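Local structure of MccF (Escherichia coli, 4IIY) at residues B[52-57]-B[84-89]; B[120-125]-B[148-153]; B[187-192]-B[364-369]. The protein confers self-immunity to the antibiotic microcin C7, probably acting as a hydrolase of the S66 peptidase family. The protein carries 1 engineered substitution. All coordinates share one frame; numbering follows the deposited sequence. Where two conformers were deposited one is given.

Contact 1 of 3, residues B[52-57]-B[84-89]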
ATOM      1  N   SER B  52       1.374  -2.937 -16.952  1.00  6.63           N
ATOM      2  CA  SER B  52       1.777  -1.769 -16.174  1.00  8.12           C
ATOM      3  C   SER B  52       2.962  -1.038 -16.818  1.00  6.75           C
ATOM      4  O   SER B  52       2.768  -0.278 -17.776  1.00  8.26           O
ATOM      5  CB  SER B  52       2.055  -2.159 -14.716  1.00  8.29           C
ATOM      6  OG  SER B  52       2.172  -1.014 -13.889  1.00  8.12           O
ATOM      7  N   ALA B  53       4.178  -1.241 -16.325  1.00  6.71           N
ATOM      8  CA  ALA B  53       5.326  -0.483 -16.833  1.00  7.52           C
ATOM      9  C   ALA B  53       5.670  -0.851 -18.274  1.00  7.78           C
ATOM     10  O   ALA B  53       5.617  -2.026 -18.639  1.00  7.53           O
ATOM     11  CB  ALA B  53       6.543  -0.685 -15.940  1.00  8.92           C
ATOM     12  N   PRO B  54       6.051   0.147 -19.093  1.00  7.82           N
ATOM     13  CA  PRO B  54       6.308  -0.102 -20.518  1.00  7.98           C
ATOM     14  C   PRO B  54       7.736  -0.579 -20.797  1.00  7.61           C
ATOM     15  O   PRO B  54       8.456   0.034 -21.601  1.00  8.68           O
ATOM     16  CB  PRO B  54       6.085   1.276 -21.140  1.00  9.64           C
ATOM     17  CG  PRO B  54       6.565   2.219 -20.079  1.00  9.97           C
ATOM     18  CD  PRO B  54       6.078   1.590 -18.779  1.00  8.34           C
ATOM     19  N   ALA B  55       8.142  -1.679 -20.176  1.00  7.68           N
ATOM     20  CA  ALA B  55       9.536  -2.092 -20.241  1.00  7.50           C
ATOM     21  C   ALA B  55       9.973  -2.664 -21.585  1.00  7.47           C
ATOM     22  O   ALA B  55      11.171  -2.798 -21.814  1.00  7.54           O
ATOM     23  CB  ALA B  55       9.897  -3.046 -19.079  1.00  8.58           C
ATOM     24  N   THR B  56       9.048  -2.998 -22.480  1.00  7.51           N
ATOM     25  CA  THR B  56       9.477  -3.365 -23.829  1.00  7.76           C
ATOM     26  C   THR B  56      10.163  -2.187 -24.516  1.00  9.37           C
ATOM     27  O   THR B  56      10.930  -2.388 -25.463  1.00 10.14           O
ATOM     28  CB  THR B  56       8.341  -3.907 -24.719  1.00  7.47           C
ATOM     29  OG1 THR B  56       7.344  -2.898 -24.934  1.00  8.44           O
ATOM     30  CG2 THR B  56       7.718  -5.165 -24.111  1.00  8.71           C
ATOM     31  N   VAL B  57       9.890  -0.974 -24.038  1.00  8.09           N
ATOM     32  CA  VAL B  57      10.584   0.232 -24.489  1.00  9.31           C
ATOM     33  C   VAL B  57      11.721   0.617 -23.538  1.00  8.92           C
ATOM     34  O   VAL B  57      12.858   0.842 -23.966  1.00 10.22           O
ATOM     35  CB  VAL B  57       9.607   1.429 -24.643  1.00  8.99           C
ATOM     36  CG1 VAL B  57      10.361   2.716 -24.982  1.00 12.65           C
ATOM     37  CG2 VAL B  57       8.554   1.125 -25.704  1.00 11.52           C
ATOM     38  N   GLY B  84       6.142  -2.001 -27.412  1.00  8.22           N
ATOM     39  CA  GLY B  84       6.771  -0.881 -28.091  1.00  9.95           C
ATOM     40  C   GLY B  84       6.097   0.467 -27.884  1.00  9.97           C
ATOM     41  O   GLY B  84       6.512   1.466 -28.478  1.00 11.66           O
ATOM     42  N   LYS B  85       5.060   0.509 -27.048  1.00  9.90           N
ATOM     43  CA  LYS B  85       4.316   1.746 -26.797  1.00 11.23           C
ATOM     44  C   LYS B  85       4.617   2.295 -25.409  1.00 11.42           C
ATOM     45  O   LYS B  85       4.983   1.538 -24.502  1.00 11.20           O
ATOM     46  CB  LYS B  85       2.814   1.495 -26.911  1.00 13.62           C
ATOM     47  CG  LYS B  85       2.387   0.746 -28.159  1.00 15.58           C
ATOM     48  CD  LYS B  85       2.537   1.590 -29.401  1.00 23.24           C
ATOM     49  CE  LYS B  85       1.912   0.890 -30.599  1.00 26.10           C
ATOM     50  NZ  LYS B  85       1.924   1.754 -31.811  1.00 34.10           N
ATOM     51  N   THR B  86       4.446   3.604 -25.232  1.00 10.96           N
ATOM     52  CA  THR B  86       4.563   4.204 -23.908  1.00 12.18           C
ATOM     53  C   THR B  86       3.496   5.264 -23.677  1.00 12.13           C
ATOM     54  O   THR B  86       3.138   6.028 -24.586  1.00 13.82           O
ATOM     55  CB  THR B  86       5.937   4.864 -23.673  1.00 14.74           C
ATOM     56  OG1 THR B  86       6.116   5.956 -24.585  1.00 17.21           O
ATOM     57  CG2 THR B  86       7.062   3.863 -23.847  1.00 16.21           C
ATOM     58  N   ASP B  87       2.991   5.301 -22.445  1.00 11.00           N
ATOM     59  CA  ASP B  87       2.187   6.406 -21.945  1.00 11.31           C
ATOM     60  C   ASP B  87       2.828   6.861 -20.635  1.00 11.58           C
ATOM     61  O   ASP B  87       2.263   6.685 -19.546  1.00 12.36           O
ATOM     62  CB  ASP B  87       0.746   5.972 -21.716  1.00 11.72           C
ATOM     63  CG  ASP B  87      -0.151   7.119 -21.297  1.00 11.92           C
ATOM     64  OD1 ASP B  87       0.013   8.237 -21.846  1.00 14.41           O
ATOM     65  OD2 ASP B  87      -1.023   6.918 -20.418  1.00 12.06           O
ATOM     66  N   PHE B  88       4.031   7.416 -20.755  1.00 11.98           N
ATOM     67  CA  PHE B  88       4.829   7.863 -19.620  1.00 11.65           C
ATOM     68  C   PHE B  88       5.175   6.701 -18.678  1.00 12.72           C
ATOM     69  O   PHE B  88       6.087   5.931 -18.971  1.00 14.42           O
ATOM     70  CB  PHE B  88       4.178   9.076 -18.939  1.00 11.29           C
ATOM     71  CG  PHE B  88       3.936  10.212 -19.895  1.00 12.47           C
ATOM     72  CD1 PHE B  88       4.960  11.085 -20.234  1.00 14.09           C
ATOM     73  CD2 PHE B  88       2.704  10.363 -20.505  1.00 14.00           C
ATOM     74  CE1 PHE B  88       4.743  12.107 -21.144  1.00 16.85           C
ATOM     75  CE2 PHE B  88       2.480  11.386 -21.408  1.00 18.97           C
ATOM     76  CZ  PHE B  88       3.502  12.256 -21.730  1.00 17.04           C
ATOM     77  N   TYR B  89       4.427   6.537 -17.592  1.00  9.84           N
ATOM     78  CA  TYR B  89       4.738   5.555 -16.557  1.00  9.61           C
ATOM     79  C   TYR B  89       4.103   4.186 -16.801  1.00  9.41           C
ATOM     80  O   TYR B  89       4.324   3.252 -16.027  1.00  9.73           O
ATOM     81  CB  TYR B  89       4.254   6.073 -15.200  1.00 10.67           C
ATOM     82  CG  TYR B  89       2.742   6.214 -15.082  1.00  9.22           C
ATOM     83  CD1 TYR B  89       1.971   5.226 -14.474  1.00  9.36           C
ATOM     84  CD2 TYR B  89       2.090   7.335 -15.574  1.00 10.65           C
ATOM     85  CE1 TYR B  89       0.586   5.357 -14.363  1.00  8.88           C
ATOM     86  CE2 TYR B  89       0.714   7.475 -15.470  1.00  9.24           C
ATOM     87  CZ  TYR B  89      -0.037   6.487 -14.856  1.00  9.14           C
ATOM     88  OH  TYR B  89      -1.407   6.633 -14.746  1.00  9.48           O
TER
HETATM   89  O   HOH W   1       2.659   1.420 -14.590  1.00 14.67           O
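Ser52 OG is gripped by three partners: it donates to a water at 2.6 Å, and that water donates to Tyr89 O, while the backbone N-H groups of Asp120 and Asn121 point to the same hydroxyl. The water thus ties the start of 52-57 to the end of 84-89. At the other end a direct bond does the same work, Gly84 N reaching Thr56 OG1 at 2.9 Å and almost straight (175°). With chi1 at 63° the Thr56 hydroxyl lies between the backbone N and the carbonyl carbon, where it faces Gly84 N.

Between these polar ties lies an apolar step. Pro54, centre of an inverse gamma turn and N-cap residue of helix 55-58, lays its ring along the loop backbone: CB comes 3.5 Å from Lys85 O, while CD lies 3.7 Å from Tyr89 O. The Thr86 methyl, CG2, is wedged beside Val57, 3.6 Å from Val57 CB, the two side chains crossing at about a right angle. Val57 CG2 packs close on Gly84, 3.3 Å from Gly84 C.

Asp87 forms a salt bridge with Arg313 of the second subunit, and Tyr89 OH a hydrogen bond with Glu280 of that subunit. Both segments follow neighbouring parallel strands, 45-49 and 76-79, at whose carboxyl ends active sites of parallel alpha/beta folds are commonly built; the side chain of Ala53 lies about 5 Å from the bound glutamylsulfamoyl inosine.

Contact 2 of 3, residues B[120-125]-B[148-153]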
ATOM      1  N   ASP B 120       3.003  -1.079 -11.174  1.00  7.06           N
ATOM      2  CA  ASP B 120       2.149  -0.585 -10.094  1.00  7.60           C
ATOM      3  C   ASP B 120       0.654  -0.694 -10.400  1.00  7.50           C
ATOM      4  O   ASP B 120      -0.161  -0.538  -9.487  1.00  8.75           O
ATOM      5  CB  ASP B 120       2.441   0.893  -9.821  1.00  9.57           C
ATOM      6  CG  ASP B 120       3.797   1.122  -9.216  1.00 11.70           C
ATOM      7  OD1 ASP B 120       3.927   0.992  -7.980  1.00 14.15           O
ATOM      8  OD2 ASP B 120       4.731   1.448  -9.972  1.00 13.24           O
ATOM      9  N   ASN B 121       0.286  -0.919 -11.661  1.00  7.45           N
ATOM     10  CA  ASN B 121      -1.037  -0.508 -12.135  1.00  8.61           C
ATOM     11  C   ASN B 121      -1.946  -1.588 -12.701  1.00  7.15           C
ATOM     12  O   ASN B 121      -2.997  -1.270 -13.269  1.00  7.52           O
ATOM     13  CB  ASN B 121      -0.886   0.660 -13.126  1.00  9.52           C
ATOM     14  CG  ASN B 121      -0.259   1.862 -12.477  1.00  8.04           C
ATOM     15  OD1 ASN B 121       0.796   2.323 -12.882  1.00  9.89           O
ATOM     16  ND2 ASN B 121      -0.886   2.348 -11.412  1.00  9.21           N
ATOM     17  N   SER B 122      -1.589  -2.855 -12.557  1.00  6.59           N
ATOM     18  CA  SER B 122      -2.440  -3.876 -13.152  0.64  6.77           C
ATOM     19  C   SER B 122      -3.791  -4.006 -12.453  1.00  6.68           C
ATOM     20  O   SER B 122      -4.758  -4.429 -13.090  1.00  6.98           O
ATOM     21  CB  SER B 122      -1.737  -5.226 -13.276  0.64  8.26           C
ATOM     22  OG  SER B 122      -1.656  -5.892 -12.037  0.64  6.91           O
ATOM     23  N   ASN B 123      -3.886  -3.606 -11.182  1.00  6.21           N
ATOM     24  CA  ASN B 123      -5.192  -3.659 -10.515  1.00  7.00           C
ATOM     25  C   ASN B 123      -6.267  -2.854 -11.252  1.00  6.13           C
ATOM     26  O   ASN B 123      -7.449  -3.198 -11.189  1.00  7.09           O
ATOM     27  CB  ASN B 123      -5.131  -3.304  -9.014  1.00  5.93           C
ATOM     28  CG  ASN B 123      -4.818  -1.832  -8.747  1.00  6.00           C
ATOM     29  OD1 ASN B 123      -4.046  -1.199  -9.475  1.00  6.97           O
ATOM     30  ND2 ASN B 123      -5.411  -1.281  -7.683  1.00  6.70           N
ATOM     31  N   SER B 124      -5.863  -1.800 -11.957  1.00  6.73           N
ATOM     32  CA  SER B 124      -6.826  -0.987 -12.704  1.00  6.63           C
ATOM     33  C   SER B 124      -7.616  -1.793 -13.729  1.00  6.65           C
ATOM     34  O   SER B 124      -8.740  -1.423 -14.079  1.00  7.99           O
ATOM     35  CB  SER B 124      -6.130   0.143 -13.449  1.00  7.30           C
ATOM     36  OG  SER B 124      -5.583   1.103 -12.572  1.00  7.54           O
ATOM     37  N   LEU B 125      -7.011  -2.855 -14.253  1.00  6.48           N
ATOM     38  CA  LEU B 125      -7.597  -3.607 -15.359  1.00  7.27           C
ATOM     39  C   LEU B 125      -8.761  -4.482 -14.943  1.00  7.26           C
ATOM     40  O   LEU B 125      -9.544  -4.901 -15.798  1.00  7.87           O
ATOM     41  CB  LEU B 125      -6.555  -4.523 -16.004  1.00  7.65           C
ATOM     42  CG  LEU B 125      -5.544  -3.950 -16.993  1.00  8.29           C
ATOM     43  CD1 LEU B 125      -4.710  -2.834 -16.380  1.00 10.65           C
ATOM     44  CD2 LEU B 125      -4.667  -5.070 -17.525  1.00  9.30           C
ATOM     45  N   THR B 148       0.511  -9.786  -9.631  1.00  5.99           N
ATOM     46  CA  THR B 148      -0.304 -10.403  -8.595  1.00  6.31           C
ATOM     47  C   THR B 148      -1.765  -9.964  -8.651  1.00  5.23           C
ATOM     48  O   THR B 148      -2.670 -10.761  -8.421  1.00  6.79           O
ATOM     49  CB  THR B 148       0.247 -10.035  -7.200  1.00  5.92           C
ATOM     50  OG1 THR B 148       1.561 -10.577  -7.032  1.00  6.81           O
ATOM     51  CG2 THR B 148      -0.645 -10.565  -6.079  1.00  8.36           C
ATOM     52  N   ALA B 149      -2.012  -8.688  -8.927  1.00  6.49           N
ATOM     53  CA  ALA B 149      -3.400  -8.224  -8.949  1.00  6.38           C
ATOM     54  C   ALA B 149      -4.232  -9.022  -9.957  1.00  7.11           C
ATOM     55  O   ALA B 149      -5.387  -9.371  -9.686  1.00  7.17           O
ATOM     56  CB  ALA B 149      -3.469  -6.733  -9.244  1.00  7.65           C
ATOM     57  N   LEU B 150      -3.648  -9.313 -11.115  1.00  6.53           N
ATOM     58  CA  LEU B 150      -4.315 -10.117 -12.139  1.00  7.94           C
ATOM     59  C   LEU B 150      -4.374 -11.595 -11.781  1.00  7.72           C
ATOM     60  O   LEU B 150      -5.402 -12.241 -11.975  1.00  8.49           O
ATOM     61  CB  LEU B 150      -3.632  -9.970 -13.495  1.00  8.49           C
ATOM     62  CG  LEU B 150      -3.457  -8.553 -14.018  1.00  8.38           C
ATOM     63  CD1 LEU B 150      -2.958  -8.614 -15.450  1.00  9.65           C
ATOM     64  CD2 LEU B 150      -4.766  -7.761 -13.934  1.00 10.27           C
ATOM     65  N   LEU B 151      -3.282 -12.149 -11.264  1.00  7.45           N
ATOM     66  CA  LEU B 151      -3.257 -13.568 -10.919  1.00  7.74           C
ATOM     67  C   LEU B 151      -4.302 -13.870  -9.859  1.00  9.44           C
ATOM     68  O   LEU B 151      -5.071 -14.836  -9.978  1.00  9.31           O
ATOM     69  CB  LEU B 151      -1.878 -13.973 -10.406  1.00  9.60           C
ATOM     70  CG  LEU B 151      -0.702 -13.766 -11.366  1.00  9.35           C
ATOM     71  CD1 LEU B 151       0.613 -14.026 -10.656  1.00 11.75           C
ATOM     72  CD2 LEU B 151      -0.820 -14.650 -12.607  1.00 10.26           C
ATOM     73  N   ALA B 152      -4.324 -13.046  -8.815  1.00  7.59           N
ATOM     74  CA  ALA B 152      -5.270 -13.234  -7.722  1.00  8.97           C
ATOM     75  C   ALA B 152      -6.698 -12.892  -8.157  1.00  7.81           C
ATOM     76  O   ALA B 152      -7.648 -13.604  -7.814  1.00  8.44           O
ATOM     77  CB  ALA B 152      -4.856 -12.402  -6.518  1.00  9.14           C
ATOM     78  N   GLY B 153      -6.859 -11.798  -8.890  1.00  8.29           N
ATOM     79  CA  GLY B 153      -8.175 -11.382  -9.331  1.00  8.67           C
ATOM     80  C   GLY B 153      -8.835 -12.381 -10.267  1.00  8.26           C
ATOM     81  O   GLY B 153     -10.034 -12.657 -10.166  1.00  9.02           O
TER
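Ala149 and Leu150, in the first turn of helix 148-158, receive the turn of 120-125 on a small buried patch. The methyl of Ala149 meets the base of Asn123, with Ala149 CB and Asn123 CB 3.8 Å apart, and it also lies 3.7 Å from Asn123 N. Next along the helix, Leu150 has CG anti to its own carbonyl carbon (chi1 -54°), which brings its end round to the loop: Leu150 CG packs at 3.8 Å on Ser122 CB, and Leu150 CD2 stands 3.4 Å from Ser122 O. The same methyl reaches Leu125 CB more loosely, at 4.2 Å. In one of two conformers Ser122 OG also abuts the Ala149 methyl, a contact that is tentative for that reason.

Residues 122-125 have helical backbone angles, and two short-range bonds hold the bend. Leu125 N bonds Ser122 O at 3.0 Å, so that the oxygen beside the leucine methyl already has a polar partner, and Ser124 N bonds Asn121 O at 3.2 Å. Farther out, Ser122 N is held by Asp146, close in sequence to the engineered Ala145 at the predicted nucleophile position, and Thr248 of helix 246-249 packs on Ala149. The amide of Asn123 turns away from the patch, its ND2 bonded to Gly251 O and to Arg281 O of the second subunit.

Across the two segments the contact is therefore one of shape. With only a methyl on Ala149, the loop and helix backbones come close, Asn123 CA and Ala149 CA standing 5.1 Å apart, while polar bonds within the loop, and to neighbouring parts and the second subunit, position it.

Contact 3 of 3, residues B[187-192]-B[364-369]; sequences IKILTR and EQYLST. With EDO (1,2-ethanediol), chain Q; EDO (1,2-ethanediol), chain O.
Tyr366 and Leu367 side by side reach across to the last turn of helix 178-191, one with a polar end and the other with a methyl. The phenol of Tyr366 donates to Ile189 O at 2.7 Å, lying in the carbonyl plane and on a lone pair, with that oxygen at the edge of the ring. The same hydroxyl receives an N-H from Arg192 NH1 at 3.2 Å (159°). Its ring is led there by CG placed between the backbone N and the carbonyl carbon (chi1 59°), and Ile189 CG2 packs 3.7 Å from Tyr366 CE1, the two side chains crossing at about a right angle.

The apolar Leu367 side chain points toward the helix. Its CD1 touches Leu190 O at 3.5 Å and Leu190 CD2 at 4.1 Å; Phe163 and Ile140, from two strands of the six-stranded sheet, pack on both leucines.

The guanidinium of Arg192, just past the helix end, is turned 22° from the tyrosine ring plane and meets the hydroxyl in its own plane rather than face to face. Around its rim, two ethanediol molecules, probably from the crystallisation liquor, are bound: Arg192 NE gives to O2 of the chain O ethanediol at 2.8 Å, and Arg192 NH1 to O2 of the chain Q ethanediol at 2.7 Å. Arg192 NH2 also bonds Gly196 O.

The phenol is thus used in both directions, as donor to a helix-end carbonyl and acceptor from a cation, which fixes its rotation. The arginine would probably polarise the hydroxyl and strengthen its bond to Ile189 O, and its positive charge probably interacts favourably with the carboxyl end of the helix.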
ATOM      1  N   ILE B 187       9.963 -24.849 -17.038  1.00  8.14           N
ATOM      2  CA  ILE B 187       9.646 -25.935 -17.956  1.00  9.39           C
ATOM      3  C   ILE B 187       9.245 -27.213 -17.205  1.00  9.68           C
ATOM      4  O   ILE B 187       8.337 -27.922 -17.644  1.00  9.69           O
ATOM      5  CB  ILE B 187      10.789 -26.181 -18.983  1.00  9.60           C
ATOM      6  CG1 ILE B 187      10.257 -26.898 -20.230  1.00 11.04           C
ATOM      7  CG2 ILE B 187      11.972 -26.912 -18.347  1.00 11.13           C
ATOM      8  CD1 ILE B 187       9.349 -26.034 -21.085  1.00 12.85           C
ATOM      9  N   LYS B 188       9.874 -27.497 -16.070  1.00  9.27           N
ATOM     10  CA  LYS B 188       9.497 -28.673 -15.292  1.00  9.77           C
ATOM     11  C   LYS B 188       8.059 -28.591 -14.774  1.00  9.58           C
ATOM     12  O   LYS B 188       7.261 -29.523 -14.948  1.00 10.11           O
ATOM     13  CB  LYS B 188      10.450 -28.850 -14.110  1.00 11.25           C
ATOM     14  CG  LYS B 188      10.130 -30.037 -13.208  1.00 13.54           C
ATOM     15  CD  LYS B 188      10.371 -31.354 -13.921  1.00 15.11           C
ATOM     16  CE  LYS B 188      10.248 -32.540 -12.977  1.00 18.47           C
ATOM     17  NZ  LYS B 188      10.564 -33.815 -13.682  1.00 20.53           N
ATOM     18  N   ILE B 189       7.735 -27.484 -14.119  1.00  9.04           N
ATOM     19  CA  ILE B 189       6.429 -27.321 -13.495  1.00  9.03           C
ATOM     20  C   ILE B 189       5.313 -27.375 -14.533  1.00  8.76           C
ATOM     21  O   ILE B 189       4.274 -28.004 -14.313  1.00  9.88           O
ATOM     22  CB  ILE B 189       6.346 -25.986 -12.716  1.00  9.63           C
ATOM     23  CG1 ILE B 189       7.278 -26.000 -11.501  1.00 10.60           C
ATOM     24  CG2 ILE B 189       4.925 -25.719 -12.257  1.00  9.87           C
ATOM     25  CD1 ILE B 189       6.925 -27.051 -10.469  1.00 12.65           C
ATOM     26  N   LEU B 190       5.529 -26.729 -15.671  1.00  8.10           N
ATOM     27  CA  LEU B 190       4.459 -26.556 -16.636  1.00  8.56           C
ATOM     28  C   LEU B 190       4.331 -27.711 -17.635  1.00  9.28           C
ATOM     29  O   LEU B 190       3.278 -27.865 -18.256  1.00 10.63           O
ATOM     30  CB  LEU B 190       4.605 -25.215 -17.366  1.00  9.33           C
ATOM     31  CG  LEU B 190       4.533 -23.966 -16.477  1.00  9.41           C
ATOM     32  CD1 LEU B 190       4.766 -22.718 -17.301  1.00 10.39           C
ATOM     33  CD2 LEU B 190       3.202 -23.868 -15.735  1.00  9.53           C
ATOM     34  N   THR B 191       5.383 -28.515 -17.805  1.00  9.50           N
ATOM     35  CA  THR B 191       5.309 -29.631 -18.760  1.00 11.40           C
ATOM     36  C   THR B 191       5.227 -31.020 -18.134  1.00 12.89           C
ATOM     37  O   THR B 191       4.868 -31.982 -18.824  1.00 14.56           O
ATOM     38  CB  THR B 191       6.478 -29.649 -19.769  1.00 11.47           C
ATOM     39  OG1 THR B 191       7.691 -30.027 -19.108  1.00 12.66           O
ATOM     40  CG2 THR B 191       6.642 -28.307 -20.451  1.00 12.22           C
ATOM     41  N   ARG B 192       5.540 -31.147 -16.849  1.00 12.43           N
ATOM     42  CA  ARG B 192       5.590 -32.469 -16.222  1.00 13.03           C
ATOM     43  C   ARG B 192       4.246 -33.184 -16.230  1.00 15.00           C
ATOM     44  O   ARG B 192       3.189 -32.558 -16.272  1.00 14.22           O
ATOM     45  CB  ARG B 192       6.109 -32.378 -14.782  1.00 11.48           C
ATOM     46  CG  ARG B 192       5.220 -31.572 -13.832  1.00 10.37           C
ATOM     47  CD  ARG B 192       5.771 -31.571 -12.419  1.00 11.04           C
ATOM     48  NE  ARG B 192       5.489 -32.823 -11.711  1.00 11.50           N
ATOM     49  CZ  ARG B 192       4.332 -33.088 -11.114  1.00 11.15           C
ATOM     50  NH1 ARG B 192       3.341 -32.207 -11.163  1.00 11.80           N
ATOM     51  NH2 ARG B 192       4.153 -34.247 -10.487  1.00 14.46           N
ATOM     52  N   GLU B 364      -1.522 -31.191  -5.250  1.00 10.55           N
ATOM     53  CA  GLU B 364      -2.798 -31.178  -5.955  1.00 12.03           C
ATOM     54  C   GLU B 364      -2.581 -30.858  -7.432  1.00 11.27           C
ATOM     55  O   GLU B 364      -1.763 -29.999  -7.776  1.00 11.54           O
ATOM     56  CB  GLU B 364      -3.735 -30.148  -5.314  1.00 11.20           C
ATOM     57  CG  GLU B 364      -5.033 -29.940  -6.075  1.00 12.55           C
ATOM     58  CD  GLU B 364      -5.926 -28.874  -5.467  1.00 14.37           C
ATOM     59  OE1 GLU B 364      -5.585 -28.315  -4.409  1.00 13.35           O
ATOM     60  OE2 GLU B 364      -6.987 -28.589  -6.065  1.00 20.51           O
ATOM     61  N   GLN B 365      -3.316 -31.542  -8.307  1.00 11.24           N
ATOM     62  CA  GLN B 365      -3.239 -31.317  -9.745  1.00 10.25           C
ATOM     63  C   GLN B 365      -3.503 -29.852 -10.083  1.00 10.45           C
ATOM     64  O   GLN B 365      -4.450 -29.250  -9.577  1.00 10.77           O
ATOM     65  CB  GLN B 365      -4.258 -32.193 -10.476  1.00 12.66           C
ATOM     66  CG  GLN B 365      -4.193 -32.089 -11.980  1.00 13.53           C
ATOM     67  CD  GLN B 365      -5.217 -32.984 -12.661  1.00 17.68           C
ATOM     68  OE1 GLN B 365      -5.909 -33.767 -12.006  1.00 23.57           O
ATOM     69  NE2 GLN B 365      -5.321 -32.870 -13.977  1.00 17.72           N
ATOM     70  N   TYR B 366      -2.670 -29.291 -10.956  1.00 10.22           N
ATOM     71  CA  TYR B 366      -2.720 -27.854 -11.240  1.00  9.62           C
ATOM     72  C   TYR B 366      -2.739 -27.514 -12.734  1.00 10.71           C
ATOM     73  O   TYR B 366      -2.847 -26.344 -13.096  1.00 10.32           O
ATOM     74  CB  TYR B 366      -1.570 -27.134 -10.517  1.00  9.94           C
ATOM     75  CG  TYR B 366      -0.205 -27.653 -10.913  1.00  9.23           C
ATOM     76  CD1 TYR B 366       0.459 -27.138 -12.020  1.00  9.07           C
ATOM     77  CD2 TYR B 366       0.401 -28.676 -10.200  1.00  9.64           C
ATOM     78  CE1 TYR B 366       1.706 -27.623 -12.400  1.00  9.52           C
ATOM     79  CE2 TYR B 366       1.639 -29.166 -10.563  1.00  9.99           C
ATOM     80  CZ  TYR B 366       2.290 -28.643 -11.660  1.00  9.05           C
ATOM     81  OH  TYR B 366       3.522 -29.167 -12.012  1.00  9.88           O
ATOM     82  N   LEU B 367      -2.643 -28.538 -13.589  1.00 10.45           N
ATOM     83  CA  LEU B 367      -2.876 -28.407 -15.026  1.00  9.35           C
ATOM     84  C   LEU B 367      -3.643 -29.640 -15.485  1.00 11.91           C
ATOM     85  O   LEU B 367      -3.589 -30.677 -14.826  1.00 11.65           O
ATOM     86  CB  LEU B 367      -1.557 -28.285 -15.805  1.00 11.61           C
ATOM     87  CG  LEU B 367      -0.759 -26.982 -15.634  1.00 10.18           C
ATOM     88  CD1 LEU B 367       0.687 -27.125 -16.085  1.00 11.85           C
ATOM     89  CD2 LEU B 367      -1.428 -25.828 -16.366  1.00 10.86           C
ATOM     90  N   SER B 368      -4.357 -29.521 -16.600  1.00 11.76           N
ATOM     91  CA  SER B 368      -5.044 -30.665 -17.198  1.00 15.20           C
ATOM     92  C   SER B 368      -4.041 -31.744 -17.599  1.00 17.54           C
ATOM     93  O   SER B 368      -2.897 -31.445 -17.942  1.00 20.05           O
ATOM     94  CB  SER B 368      -5.840 -30.220 -18.424  1.00 20.72           C
ATOM     95  OG  SER B 368      -6.798 -29.244 -18.070  1.00 28.50           O
ATOM     96  N   THR B 369      -4.462 -33.003 -17.549  1.00 21.24           N
ATOM     97  CA  THR B 369      -3.555 -34.104 -17.862  1.00 22.79           C
ATOM     98  C   THR B 369      -3.210 -34.146 -19.351  1.00 25.89           C
ATOM     99  O   THR B 369      -2.198 -34.729 -19.746  1.00 32.02           O
ATOM    100  CB  THR B 369      -4.133 -35.460 -17.420  1.00 26.42           C
ATOM    101  OG1 THR B 369      -5.389 -35.680 -18.071  1.00 33.20           O
ATOM    102  CG2 THR B 369      -4.338 -35.483 -15.915  1.00 25.13           C
TER
HETATM  103  C1  EDO Q 407       0.914 -32.593  -7.962  1.00 19.70           C
HETATM  104  O1  EDO Q 407       2.262 -32.605  -8.432  1.00 29.13           O
HETATM  105  C2  EDO Q 407      -0.012 -32.644  -9.168  1.00 21.07           C
HETATM  106  O2  EDO Q 407       0.757 -32.649 -10.377  1.00 23.41           O
HETATM  107  C1  EDO O 405       7.197 -35.357  -9.589  1.00 25.19           C
HETATM  108  O1  EDO O 405       6.100 -36.257  -9.796  1.00 24.99           O
HETATM  109  C2  EDO O 405       8.144 -35.375 -10.786  1.00 31.72           C
HETATM  110  O2  EDO O 405       7.584 -34.679 -11.908  1.00 24.63           O

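Contacts 1 and 2 adjoin in the N-terminal half: they share a serine hydroxyl, and Tyr89 packs on Asn121, so the loops following three parallel strands of the six-stranded sheet meet, two of them close to the ligand. Both also touch the second subunit. Contact 1 is partly exposed and mixes water, hydroxyl and apolar links, whereas contact 2 is buried, with van der Waals contacts alone between its segments. Contact 3 is buried as well, but its centre is about 24 Å from that of contact 2; it joins helix 178-191 to the chain after strand 359-362, away from the annotated sites, and relies on a buried phenol.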